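Local coordinates for protein phosphatase (Thermotoga maritima, PDB 1NF2) that is probably a magnesium-dependent phosphatase of the haloacid dehalogenase superfamily, at residues D8-L13 / S41-V46; A230-I235 / V245-N250. All blocks are in the same frame, centred on the assembly; numbering follows the deposited sequence.

Contact 1. Residues D8-L13 / S41-V46; sequences DLDGTL and SGRMLV. With MG (magnesium ion), chain F; SO4 (sulfate ion), chain D.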
loop_
_atom_site.group_PDB
_atom_site.type_symbol
_atom_site.label_atom_id
_atom_site.label_comp_id
_atom_site.label_asym_id
_atom_site.label_seq_id
_atom_site.Cartn_x
_atom_site.Cartn_y
_atom_site.Cartn_z
ATOM N N ASP A 8 -1.560 0.813 -9.246
ATOM C CA ASP A 8 -0.757 0.334 -8.127
ATOM C C ASP A 8 0.612 0.892 -8.528
ATOM O O ASP A 8 0.831 1.200 -9.707
ATOM C CB ASP A 8 -0.716 -1.200 -8.098
ATOM C CG ASP A 8 0.037 -1.755 -6.884
ATOM O OD1 ASP A 8 0.081 -2.996 -6.723
ATOM O OD2 ASP A 8 0.584 -0.965 -6.089
ATOM N N LEU A 9 1.518 1.049 -7.568
ATOM C CA LEU A 9 2.854 1.569 -7.864
ATOM C C LEU A 9 3.820 0.435 -8.194
ATOM O O LEU A 9 4.100 0.179 -9.366
ATOM C CB LEU A 9 3.380 2.387 -6.679
ATOM C CG LEU A 9 3.392 3.911 -6.828
ATOM C CD1 LEU A 9 2.128 4.389 -7.501
ATOM C CD2 LEU A 9 3.543 4.557 -5.466
ATOM N N ASP A 10 4.322 -0.248 -7.163
ATOM C CA ASP A 10 5.253 -1.358 -7.355
ATOM C C ASP A 10 4.704 -2.397 -8.330
ATOM O O ASP A 10 3.506 -2.694 -8.324
ATOM C CB ASP A 10 5.570 -2.020 -6.005
ATOM C CG ASP A 10 6.429 -1.137 -5.107
ATOM O OD1 ASP A 10 7.668 -1.148 -5.262
ATOM O OD2 ASP A 10 5.865 -0.418 -4.260
ATOM N N GLY A 11 5.590 -2.930 -9.173
ATOM C CA GLY A 11 5.212 -3.934 -10.155
ATOM C C GLY A 11 4.188 -3.491 -11.188
ATOM O O GLY A 11 3.767 -4.295 -12.022
ATOM N N THR A 12 3.818 -2.212 -11.162
ATOM C CA THR A 12 2.795 -1.679 -12.061
ATOM C C THR A 12 3.226 -0.385 -12.766
ATOM O O THR A 12 3.723 -0.430 -13.892
ATOM C CB THR A 12 1.500 -1.447 -11.251
ATOM O OG1 THR A 12 1.143 -2.678 -10.605
ATOM C CG2 THR A 12 0.352 -0.985 -12.149
ATOM N N LEU A 13 3.035 0.757 -12.115
ATOM C CA LEU A 13 3.444 2.031 -12.704
ATOM C C LEU A 13 4.960 2.213 -12.537
ATOM O O LEU A 13 5.604 2.867 -13.355
ATOM C CB LEU A 13 2.725 3.208 -12.035
ATOM C CG LEU A 13 2.220 4.374 -12.901
ATOM C CD1 LEU A 13 2.148 5.626 -12.035
ATOM C CD2 LEU A 13 3.139 4.618 -14.090
ATOM N N SER A 41 -1.034 2.106 -3.051
ATOM C CA SER A 41 0.169 1.368 -2.697
ATOM C C SER A 41 0.158 0.754 -1.301
ATOM O O SER A 41 -0.669 1.107 -0.455
ATOM C CB SER A 41 1.378 2.300 -2.805
ATOM O OG SER A 41 2.574 1.621 -2.479
ATOM N N GLY A 42 1.095 -0.165 -1.072
ATOM C CA GLY A 42 1.222 -0.790 0.230
ATOM C C GLY A 42 2.233 0.002 1.043
ATOM O O GLY A 42 2.388 -0.213 2.247
ATOM N N ARG A 43 2.910 0.939 0.380
ATOM C CA ARG A 43 3.928 1.778 1.017
ATOM C C ARG A 43 3.307 2.853 1.913
ATOM O O ARG A 43 2.095 3.063 1.893
ATOM C CB ARG A 43 4.810 2.436 -0.058
ATOM C CG ARG A 43 5.304 1.457 -1.128
ATOM C CD ARG A 43 6.199 2.122 -2.176
ATOM N NE ARG A 43 7.595 2.136 -1.762
ATOM C CZ ARG A 43 8.505 1.244 -2.144
ATOM N NH1 ARG A 43 8.176 0.256 -2.961
ATOM N NH2 ARG A 43 9.748 1.335 -1.695
ATOM N N MET A 44 4.150 3.515 2.706
ATOM C CA MET A 44 3.712 4.576 3.612
ATOM C C MET A 44 3.045 5.701 2.807
ATOM O O MET A 44 3.238 5.798 1.597
ATOM C CB MET A 44 4.916 5.145 4.389
ATOM C CG MET A 44 5.672 4.148 5.279
ATOM S SD MET A 44 7.165 4.844 6.085
ATOM C CE MET A 44 6.433 6.023 7.027
ATOM N N LEU A 45 2.269 6.552 3.473
ATOM C CA LEU A 45 1.595 7.651 2.783
ATOM C C LEU A 45 2.623 8.642 2.239
ATOM O O LEU A 45 2.531 9.081 1.092
ATOM C CB LEU A 45 0.647 8.383 3.734
ATOM C CG LEU A 45 -0.544 9.202 3.205
ATOM C CD1 LEU A 45 -0.593 10.522 3.955
ATOM C CD2 LEU A 45 -0.455 9.442 1.713
ATOM N N VAL A 46 3.595 9.002 3.071
ATOM C CA VAL A 46 4.630 9.940 2.663
ATOM C C VAL A 46 5.426 9.433 1.471
ATOM O O VAL A 46 5.733 10.199 0.558
ATOM C CB VAL A 46 5.618 10.250 3.813
ATOM C CG1 VAL A 46 4.989 11.222 4.776
ATOM C CG2 VAL A 46 6.015 8.967 4.528
HETATM MG MG MG F . 2.288 -4.149 -6.514
HETATM S S SO4 D . 2.038 -3.424 -3.024
HETATM O O1 SO4 D . 1.845 -2.004 -3.316
HETATM O O2 SO4 D . 2.509 -3.562 -1.642
HETATM O O3 SO4 D . 0.751 -4.112 -3.209
HETATM O O4 SO4 D . 3.051 -4.013 -3.907
HETATM O O HOH W 1 3.152 -0.069 -4.453
#
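Arg43 reaches across to Asp10 in a salt bridge, NH1 donating to OD2 at 2.7 Å with an N-H...O angle of 159°. OD2 receives it on its syn lone pair, the side of OD1, and NH1 is equally near OD1; carboxylate and guanidinium are nearly coplanar, their planes 21° apart. The arginine chain bends at chi3 (87°), which turns the guanidinium back to present its edge to the acid, while CD passes 3.3 Å from Asp10 OD2. A leucine in place of Arg43 would probably leave the Asp10 carboxylate without its cationic mate and freer to turn. Ser41 packs CB against Leu9 CD2, and its OG accepts from Arg43 N at 3.0 Å, an ST turn that fixes the backbone from which the arginine departs. One water links Ser41 OG, Asp10 N and OD2, and sulfate O1, the last at 2.6 Å. Gly42 N also donates to O1, and the lack of a side chain leaves room for sulfate O2. Asp8 binds magnesium through OD1 at 2.5 Å. DLDGT and the serine after strand 36-40 match the first two haloacid dehalogenase motifs, so the sulfate, also held by Lys191, probably marks a substrate phosphate site.

Contact 2. Residues A230-I235 / V245-N250; sequences AMENAI and VTLTNN
Asn233 turns its amide toward the backbone of 248-249, where OD1 accepts a hydrogen bond from Asn249 N at 3.1 Å, the donor lying above the carbonyl plane. With chi1 at 41°, its CG sits between the backbone N and the carbonyl carbon, and the amide can serve two loops, since ND2 is hydrogen-bonded to Gly11 O. Glu232 behaves differently: CG is anti to the backbone N (chi1 179°) and the chain stays extended alongside the Leu247 backbone, with CB 3.3 Å from Thr246 O. Its own N donates to Leu247 O at 3.1 Å. Met231 lays SD beside Thr246 CG2 at 3.7 Å, the two side chains pointing the same way; Thr246 OG1 is hydrogen-bonded to Gly253 O. A type I turn from Met231 to Ala234, closed by Ala234 N to Met231 O, puts Glu232 and Asn233 at its corners, against 246-249. Ala230 and Val245 form a parallel bridge, with Thr246 N donating to Ala230 O. These are loops following neighbouring parallel strands, 227-230 and the edge strand 244-245, in the alpha/beta core of the haloacid dehalogenase-like fold; helix 236-241 touches Ala230 and Val245, and helix 253-258 packs on Met231 and Thr246.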
loop_
_atom_site.group_PDB
_atom_site.type_symbol
_atom_site.label_atom_id
_atom_site.label_comp_id
_atom_site.label_asym_id
_atom_site.label_seq_id
_atom_site.Cartn_x
_atom_site.Cartn_y
_atom_site.Cartn_z
ATOM N N ALA A 230 -4.203 -6.351 -16.008
ATOM C CA ALA A 230 -3.143 -7.041 -15.280
ATOM C C ALA A 230 -1.823 -6.787 -15.989
ATOM O O ALA A 230 -1.770 -6.773 -17.217
ATOM C CB ALA A 230 -3.415 -8.536 -15.245
ATOM N N MET A 231 -0.763 -6.578 -15.220
ATOM C CA MET A 231 0.546 -6.356 -15.800
ATOM C C MET A 231 1.005 -7.724 -16.297
ATOM O O MET A 231 0.553 -8.752 -15.789
ATOM C CB MET A 231 1.513 -5.805 -14.737
ATOM C CG MET A 231 1.120 -4.433 -14.193
ATOM S SD MET A 231 0.633 -3.257 -15.517
ATOM C CE MET A 231 1.048 -1.995 -15.016
ATOM N N GLU A 232 1.876 -7.758 -17.302
ATOM C CA GLU A 232 2.359 -9.048 -17.796
ATOM C C GLU A 232 3.127 -9.802 -16.696
ATOM O O GLU A 232 3.192 -11.026 -16.699
ATOM C CB GLU A 232 3.266 -8.869 -19.016
ATOM C CG GLU A 232 3.801 -10.204 -19.529
ATOM C CD GLU A 232 4.643 -10.100 -20.796
ATOM O OE1 GLU A 232 5.289 -11.116 -21.146
ATOM O OE2 GLU A 232 4.656 -9.026 -21.445
ATOM N N ASN A 233 3.710 -9.066 -15.762
ATOM C CA ASN A 233 4.458 -9.680 -14.674
ATOM C C ASN A 233 3.549 -10.093 -13.503
ATOM O O ASN A 233 4.034 -10.589 -12.492
ATOM C CB ASN A 233 5.533 -8.704 -14.179
ATOM C CG ASN A 233 5.022 -7.284 -14.099
ATOM O OD1 ASN A 233 4.735 -6.662 -15.127
ATOM N ND2 ASN A 233 4.883 -6.764 -12.881
ATOM N N ALA A 234 2.239 -9.899 -13.646
ATOM C CA ALA A 234 1.291 -10.237 -12.581
ATOM C C ALA A 234 1.248 -11.729 -12.299
ATOM O O ALA A 234 1.573 -12.532 -13.169
ATOM C CB ALA A 234 -0.105 -9.753 -12.952
ATOM N N ILE A 235 0.857 -12.110 -11.084
ATOM C CA ILE A 235 0.761 -13.534 -10.792
ATOM C C ILE A 235 -0.401 -14.060 -11.625
ATOM O O ILE A 235 -1.277 -13.301 -12.045
ATOM C CB ILE A 235 0.498 -13.857 -9.288
ATOM C CG1 ILE A 235 -0.840 -13.275 -8.832
ATOM C CG2 ILE A 235 1.655 -13.345 -8.432
ATOM C CD1 ILE A 235 -0.802 -11.810 -8.550
ATOM N N VAL A 245 -4.346 -8.110 -20.402
ATOM C CA VAL A 245 -3.020 -8.245 -19.801
ATOM C C VAL A 245 -2.072 -7.467 -20.719
ATOM O O VAL A 245 -1.798 -7.859 -21.851
ATOM C CB VAL A 245 -2.595 -9.727 -19.676
ATOM C CG1 VAL A 245 -3.009 -10.483 -20.899
ATOM C CG2 VAL A 245 -1.076 -9.829 -19.471
ATOM N N THR A 246 -1.607 -6.338 -20.215
ATOM C CA THR A 246 -0.735 -5.459 -20.964
ATOM C C THR A 246 0.710 -5.920 -20.859
ATOM O O THR A 246 0.982 -7.078 -20.512
ATOM C CB THR A 246 -0.893 -4.005 -20.450
ATOM O OG1 THR A 246 -0.129 -3.108 -21.270
ATOM C CG2 THR A 246 -0.443 -3.890 -18.986
ATOM N N LEU A 247 1.633 -5.021 -21.177
ATOM C CA LEU A 247 3.046 -5.337 -21.113
ATOM C C LEU A 247 3.521 -5.334 -19.666
ATOM O O LEU A 247 2.745 -5.148 -18.725
ATOM C CB LEU A 247 3.858 -4.316 -21.909
ATOM C CG LEU A 247 3.538 -4.206 -23.403
ATOM C CD1 LEU A 247 4.449 -3.170 -24.039
ATOM C CD2 LEU A 247 3.714 -5.564 -24.076
ATOM N N THR A 248 4.818 -5.526 -19.508
ATOM C CA THR A 248 5.461 -5.563 -18.211
ATOM C C THR A 248 5.629 -4.154 -17.630
ATOM O O THR A 248 5.525 -3.161 -18.348
ATOM C CB THR A 248 6.824 -6.277 -18.373
ATOM O OG1 THR A 248 6.831 -7.473 -17.589
ATOM C CG2 THR A 248 7.964 -5.374 -17.999
ATOM N N ASN A 249 5.884 -4.066 -16.328
ATOM C CA ASN A 249 6.070 -2.774 -15.682
ATOM C C ASN A 249 7.439 -2.175 -16.012
ATOM O O ASN A 249 7.675 -0.989 -15.790
ATOM C CB ASN A 249 5.903 -2.895 -14.156
ATOM C CG ASN A 249 6.998 -3.728 -13.505
ATOM O OD1 ASN A 249 7.577 -3.327 -12.489
ATOM N ND2 ASN A 249 7.277 -4.891 -14.076
ATOM N N ASN A 250 8.334 -3.001 -16.542
ATOM C CA ASN A 250 9.678 -2.564 -16.919
ATOM C C ASN A 250 9.632 -1.880 -18.268
ATOM O O ASN A 250 10.536 -1.133 -18.643
ATOM C CB ASN A 250 10.622 -3.757 -16.964
ATOM C CG ASN A 250 10.969 -4.254 -15.585
ATOM O OD1 ASN A 250 11.105 -5.457 -15.358
ATOM N ND2 ASN A 250 11.121 -3.324 -14.650
#

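Overall arrangement
Both contacts lie at the C-terminal ends of parallel strands in the same sheet, contact 1 after strands 4-8 and 36-40, contact 2 after 227-230 and 244-245, with strand 209-213 between them. Their centres are 15 Å apart, yet they touch through the turn at 8-13: Gly11 O lies 2.8 Å from Asn233 ND2, a probable hydrogen bond, and Thr12 O is 3.3 Å from Asn249 CB. Contact 1 supplies the Asp8 carboxylate and the Asp10 backbone O to the magnesium site, which Asp214 completes. Contact 2 borders it as a second layer, the Asn233 side chain being about 7 Å from the ion and about 4 Å from that of Asp214.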